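Local coordinates for protein dehydrogenase (Sinorhizobium meliloti, PDB 3UOE) that probably acts as an oxidoreductase, as expected for a member of the LDH2/MDH2 (malate/L-lactate dehydrogenase) family, at residues S77-G82 with R106-V111; L34-L39 with L51-L56. One frame throughout, in Å; residues are numbered along the deposited sequence.

Contact 1 of 2, residues S77-G82 with R106-V111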
loop_
_atom_site.group_PDB
_atom_site.type_symbol
_atom_site.label_atom_id
_atom_site.label_comp_id
_atom_site.label_asym_id
_atom_site.label_seq_id
_atom_site.Cartn_x
_atom_site.Cartn_y
_atom_site.Cartn_z
ATOM N N SER A 77 -1.062 32.390 -0.988
ATOM C CA SER A 77 -1.901 32.966 -2.035
ATOM C C SER A 77 -3.350 32.468 -1.931
ATOM O O SER A 77 -4.304 33.235 -2.079
ATOM C CB SER A 77 -1.310 32.643 -3.414
ATOM O OG SER A 77 -2.023 33.295 -4.434
ATOM N N ARG A 78 -3.503 31.177 -1.671
ATOM C CA ARG A 78 -4.825 30.580 -1.560
ATOM C C ARG A 78 -5.584 31.136 -0.359
ATOM O O ARG A 78 -6.799 31.303 -0.396
ATOM C CB ARG A 78 -4.721 29.055 -1.498
ATOM C CG ARG A 78 -4.239 28.421 -2.805
ATOM C CD ARG A 78 -4.193 26.885 -2.725
ATOM N NE ARG A 78 -5.520 26.323 -2.495
ATOM C CZ ARG A 78 -6.426 26.115 -3.447
ATOM N NH1 ARG A 78 -6.148 26.408 -4.718
ATOM N NH2 ARG A 78 -7.608 25.603 -3.129
ATOM N N LEU A 79 -4.853 31.429 0.705
ATOM C CA LEU A 79 -5.445 32.046 1.874
ATOM C C LEU A 79 -5.938 33.454 1.551
ATOM O O LEU A 79 -7.076 33.802 1.854
ATOM C CB LEU A 79 -4.423 32.085 3.010
ATOM C CG LEU A 79 -4.129 30.740 3.676
ATOM C CD1 LEU A 79 -2.822 30.787 4.442
ATOM C CD2 LEU A 79 -5.295 30.299 4.580
ATOM N N ASP A 80 -5.071 34.255 0.934
ATOM C CA ASP A 80 -5.405 35.624 0.547
ATOM C C ASP A 80 -6.628 35.684 -0.369
ATOM O O ASP A 80 -7.292 36.714 -0.471
ATOM C CB ASP A 80 -4.231 36.262 -0.200
ATOM C CG ASP A 80 -3.089 36.646 0.716
ATOM O OD1 ASP A 80 -3.319 36.874 1.930
ATOM O OD2 ASP A 80 -1.952 36.732 0.214
ATOM N N LYS A 81 -6.903 34.592 -1.066
ATOM C CA LYS A 81 -7.909 34.637 -2.111
ATOM C C LYS A 81 -9.195 33.961 -1.686
ATOM O O LYS A 81 -10.132 33.868 -2.470
ATOM C CB LYS A 81 -7.374 34.026 -3.405
ATOM C CG LYS A 81 -6.310 34.886 -4.092
ATOM C CD LYS A 81 -5.822 34.213 -5.369
ATOM C CE LYS A 81 -4.775 35.048 -6.098
ATOM N NZ LYS A 81 -5.324 36.322 -6.644
ATOM N N GLY A 82 -9.234 33.492 -0.445
ATOM C CA GLY A 82 -10.431 32.854 0.079
ATOM C C GLY A 82 -10.636 31.428 -0.406
ATOM O O GLY A 82 -11.721 30.858 -0.265
ATOM N N ARG A 106 -12.134 23.685 3.435
ATOM C CA ARG A 106 -11.100 24.458 2.751
ATOM C C ARG A 106 -9.917 24.759 3.677
ATOM O O ARG A 106 -9.109 25.643 3.398
ATOM C CB ARG A 106 -11.718 25.752 2.194
ATOM C CG ARG A 106 -12.704 25.491 1.056
ATOM C CD ARG A 106 -13.827 26.535 0.908
ATOM N NE ARG A 106 -13.701 27.704 1.776
ATOM C CZ ARG A 106 -14.482 27.919 2.832
ATOM N NH1 ARG A 106 -15.437 27.041 3.143
ATOM N NH2 ARG A 106 -14.307 29.004 3.582
ATOM N N GLY A 107 -9.825 24.020 4.783
ATOM C CA GLY A 107 -8.793 24.261 5.770
ATOM C C GLY A 107 -7.408 23.863 5.304
ATOM O O GLY A 107 -7.242 23.221 4.261
ATOM N N LEU A 108 -6.406 24.266 6.076
ATOM C CA LEU A 108 -5.036 23.874 5.808
ATOM C C LEU A 108 -4.948 22.379 6.039
ATOM O O LEU A 108 -5.511 21.868 7.004
ATOM C CB LEU A 108 -4.088 24.608 6.743
ATOM C CG LEU A 108 -4.079 26.122 6.588
ATOM C CD1 LEU A 108 -3.090 26.749 7.572
ATOM C CD2 LEU A 108 -3.728 26.506 5.150
ATOM N N GLY A 109 -4.252 21.675 5.152
ATOM C CA GLY A 109 -4.166 20.224 5.244
ATOM C C GLY A 109 -3.754 19.674 6.604
ATOM O O GLY A 109 -4.484 18.904 7.219
ATOM N N PRO A 110 -2.559 20.044 7.072
ATOM C CA PRO A 110 -2.028 19.508 8.332
ATOM C C PRO A 110 -2.921 19.809 9.537
ATOM O O PRO A 110 -2.998 19.000 10.462
ATOM C CB PRO A 110 -0.685 20.229 8.481
ATOM C CG PRO A 110 -0.298 20.576 7.103
ATOM C CD PRO A 110 -1.570 20.865 6.357
ATOM N N VAL A 111 -3.576 20.964 9.531
ATOM C CA VAL A 111 -4.481 21.322 10.624
ATOM C C VAL A 111 -5.682 20.380 10.647
ATOM O O VAL A 111 -6.157 19.973 11.713
ATOM C CB VAL A 111 -4.996 22.774 10.488
ATOM C CG1 VAL A 111 -6.032 23.094 11.575
ATOM C CG2 VAL A 111 -3.825 23.766 10.512
HETATM O O HOH W 1 -11.942 29.767 2.356
#
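Water 1 joins Gly82 to Arg106, and both of its hydrogen bonds are short. It donates one to Gly82 O at 2.8 Å and accepts one from Arg106 NH2, also at 2.8 Å, making a bent bridge. Its oxygen lies in the guanidinium plane, at the edge between NE and NH2, so the bond from NH2 is bent as well; Arg106 NE is likewise 2.8 Å from the water. The direct route is longer: Gly82 O and Arg106 NE are 4.2 Å apart and meet obliquely, so the water does the linking. Backbone hydrogen bonds with Asn85 and Asn136 hold the Arg106 main chain.

Deeper in, the join is apolar. Leu79 CD2 touches Leu108 CD2 at 4.1 Å, one methyl branch from each side, and the two side chains cross at about a right angle. Neither CB heads directly for the other segment; in both leucines CG sits anti to the carbonyl carbon (chi1 -73° and -63°), which helps bring the methyl across. The CA atoms of Leu79 and Leu108 are 9.1 Å apart, so the leucine ends make the contact, and the two segments together bury just 98 Å². Leu108 also packs on Gln52 of helix 46-61.

The contact joins the C-terminal end of helix 72-80 to the turn that leads into helix 109-127. Leu108 occupies the N-cap position of helix 109-127, while Gly82, with positive phi and two backbone bonds back into the last turn, closes helix 72-80 in a Schellman motif.

Contact 2 of 2, residues L34-L39 with L51-L56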
loop_
_atom_site.group_PDB
_atom_site.type_symbol
_atom_site.label_atom_id
_atom_site.label_comp_id
_atom_site.label_asym_id
_atom_site.label_seq_id
_atom_site.Cartn_x
_atom_site.Cartn_y
_atom_site.Cartn_z
ATOM N N LEU A 34 9.880 32.936 10.015
ATOM C CA LEU A 34 9.435 33.638 8.827
ATOM C C LEU A 34 8.117 33.043 8.341
ATOM O O LEU A 34 7.174 33.771 8.023
ATOM C CB LEU A 34 10.498 33.524 7.740
ATOM C CG LEU A 34 10.166 33.975 6.314
ATOM C CD1 LEU A 34 9.633 35.395 6.288
ATOM C CD2 LEU A 34 11.410 33.856 5.428
ATOM N N SER A 35 8.058 31.715 8.298
ATOM C CA SER A 35 6.887 31.004 7.790
ATOM C C SER A 35 5.657 31.229 8.658
ATOM O O SER A 35 4.559 31.448 8.150
ATOM C CB SER A 35 7.171 29.503 7.690
ATOM O OG SER A 35 8.178 29.243 6.733
ATOM N N VAL A 36 5.849 31.155 9.969
ATOM C CA VAL A 36 4.771 31.412 10.905
ATOM C C VAL A 36 4.210 32.832 10.761
ATOM O O VAL A 36 2.995 33.020 10.728
ATOM C CB VAL A 36 5.219 31.169 12.360
ATOM C CG1 VAL A 36 4.156 31.673 13.338
ATOM C CG2 VAL A 36 5.518 29.696 12.574
ATOM N N ALA A 37 5.088 33.822 10.663
ATOM C CA ALA A 37 4.640 35.208 10.561
ATOM C C ALA A 37 3.813 35.435 9.300
ATOM O O ALA A 37 2.822 36.158 9.332
ATOM C CB ALA A 37 5.836 36.191 10.622
ATOM N N LEU A 38 4.217 34.809 8.197
ATOM C CA LEU A 38 3.463 34.911 6.954
ATOM C C LEU A 38 2.077 34.274 7.096
ATOM O O LEU A 38 1.069 34.876 6.733
ATOM C CB LEU A 38 4.235 34.291 5.793
ATOM C CG LEU A 38 5.518 35.014 5.381
ATOM C CD1 LEU A 38 6.388 34.119 4.511
ATOM C CD2 LEU A 38 5.215 36.341 4.677
ATOM N N LEU A 39 2.023 33.064 7.633
ATOM C CA LEU A 39 0.734 32.433 7.887
ATOM C C LEU A 39 -0.129 33.335 8.769
ATOM O O LEU A 39 -1.283 33.606 8.461
ATOM C CB LEU A 39 0.911 31.074 8.566
ATOM C CG LEU A 39 1.023 29.769 7.764
ATOM C CD1 LEU A 39 0.410 29.887 6.385
ATOM C CD2 LEU A 39 2.445 29.249 7.688
ATOM N N LEU A 51 2.153 24.598 13.096
ATOM C CA LEU A 51 2.002 23.236 12.589
ATOM C C LEU A 51 2.194 23.186 11.069
ATOM O O LEU A 51 2.973 22.382 10.559
ATOM C CB LEU A 51 0.627 22.666 12.969
ATOM C CG LEU A 51 0.259 21.326 12.321
ATOM C CD1 LEU A 51 1.223 20.193 12.743
ATOM C CD2 LEU A 51 -1.175 20.968 12.637
ATOM N N GLN A 52 1.486 24.049 10.348
ATOM C CA GLN A 52 1.709 24.159 8.907
ATOM C C GLN A 52 3.171 24.440 8.579
ATOM O O GLN A 52 3.698 23.926 7.591
ATOM C CB GLN A 52 0.825 25.236 8.271
ATOM C CG GLN A 52 1.087 25.420 6.768
ATOM C CD GLN A 52 0.670 24.199 5.943
ATOM O OE1 GLN A 52 -0.524 23.982 5.685
ATOM N NE2 GLN A 52 1.655 23.401 5.519
ATOM N N ALA A 53 3.821 25.270 9.392
ATOM C CA ALA A 53 5.229 25.581 9.163
ATOM C C ALA A 53 6.121 24.368 9.463
ATOM O O ALA A 53 7.067 24.091 8.729
ATOM C CB ALA A 53 5.649 26.785 9.992
ATOM N N ASN A 54 5.810 23.644 10.538
ATOM C CA ASN A 54 6.571 22.448 10.913
ATOM C C ASN A 54 6.530 21.386 9.822
ATOM O O ASN A 54 7.533 20.734 9.542
ATOM C CB ASN A 54 6.062 21.857 12.235
ATOM C CG ASN A 54 6.484 22.672 13.453
ATOM O OD1 ASN A 54 7.339 23.556 13.363
ATOM N ND2 ASN A 54 5.884 22.369 14.602
ATOM N N LEU A 55 5.367 21.220 9.199
ATOM C CA LEU A 55 5.250 20.298 8.068
ATOM C C LEU A 55 6.282 20.556 6.969
ATOM O O LEU A 55 6.911 19.626 6.464
ATOM C CB LEU A 55 3.844 20.343 7.462
ATOM C CG LEU A 55 2.961 19.151 7.830
ATOM C CD1 LEU A 55 3.572 17.845 7.294
ATOM C CD2 LEU A 55 2.737 19.081 9.341
ATOM N N LEU A 56 6.433 21.822 6.600
ATOM C CA LEU A 56 7.312 22.209 5.507
ATOM C C LEU A 56 8.777 22.174 5.946
ATOM O O LEU A 56 9.641 21.734 5.205
ATOM C CB LEU A 56 6.926 23.603 4.992
ATOM C CG LEU A 56 5.469 23.757 4.521
ATOM C CD1 LEU A 56 5.243 25.115 3.855
ATOM C CD2 LEU A 56 5.044 22.628 3.554
#
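Gln52 carries a flat amide, yet Leu39 meets its aliphatic stem instead: Leu39 CD2 rests on Gln52 CG at 4.2 Å. The amide carbon Gln52 CD is farther from the same methyl, at 5.6 Å, so Leu39 covers neither face of the group in direct contact. The torsions explain this. CG stands anti to the backbone N (chi1 177°), and a bend at chi2 (67°) then turns the amide aside, where OE1 packs against Pro110 of helix 109-127. Leu39 and Gln52 cross at about a right angle.

Nearer the centre, Ala53 CB is touched by two residues of the facing helix. Ser35 CB and Val36 CG2 each approach it to 3.9 Å, and Val36 uses the branch that lies beside its backbone N. Such a short side chain lets the backbones come close: the CA atoms of Ser35 and Ala53 are 5.8 Å apart. The local axes approach to 9.0 Å and run in broadly opposed directions but are inclined, at 139° between N-to-C directions.

Ser35 offers its CB to the interface while OG bonds back to Leu31 O of its own helix. Its hydroxyl is thus satisfied within helix 28-41, and the cross-helix contact rests on carbon-to-carbon packing.

Overall arrangement
Contact 2 comes first along the chain, pairing helix 28-41 with helix 46-61; contact 1 follows in series, setting the end of helix 72-80 against the start of helix 109-127. Their centres are 12 Å apart, on the same side of the chain's centre. Direct packing connects them, with Pro110 CG 3.6 Å from Leu55 CG. Helix 72-80 also reaches contact 2, through Leu76 on Leu39 and Leu75 on Gln52. The four helices therefore form one continuous cluster. Strands 91-96 and 99-105, between the segments of contact 1, belong to the seven-stranded mixed sheet, and Pro110, at the start of helix 109-127, joins the helical cluster to the chain leaving those strands.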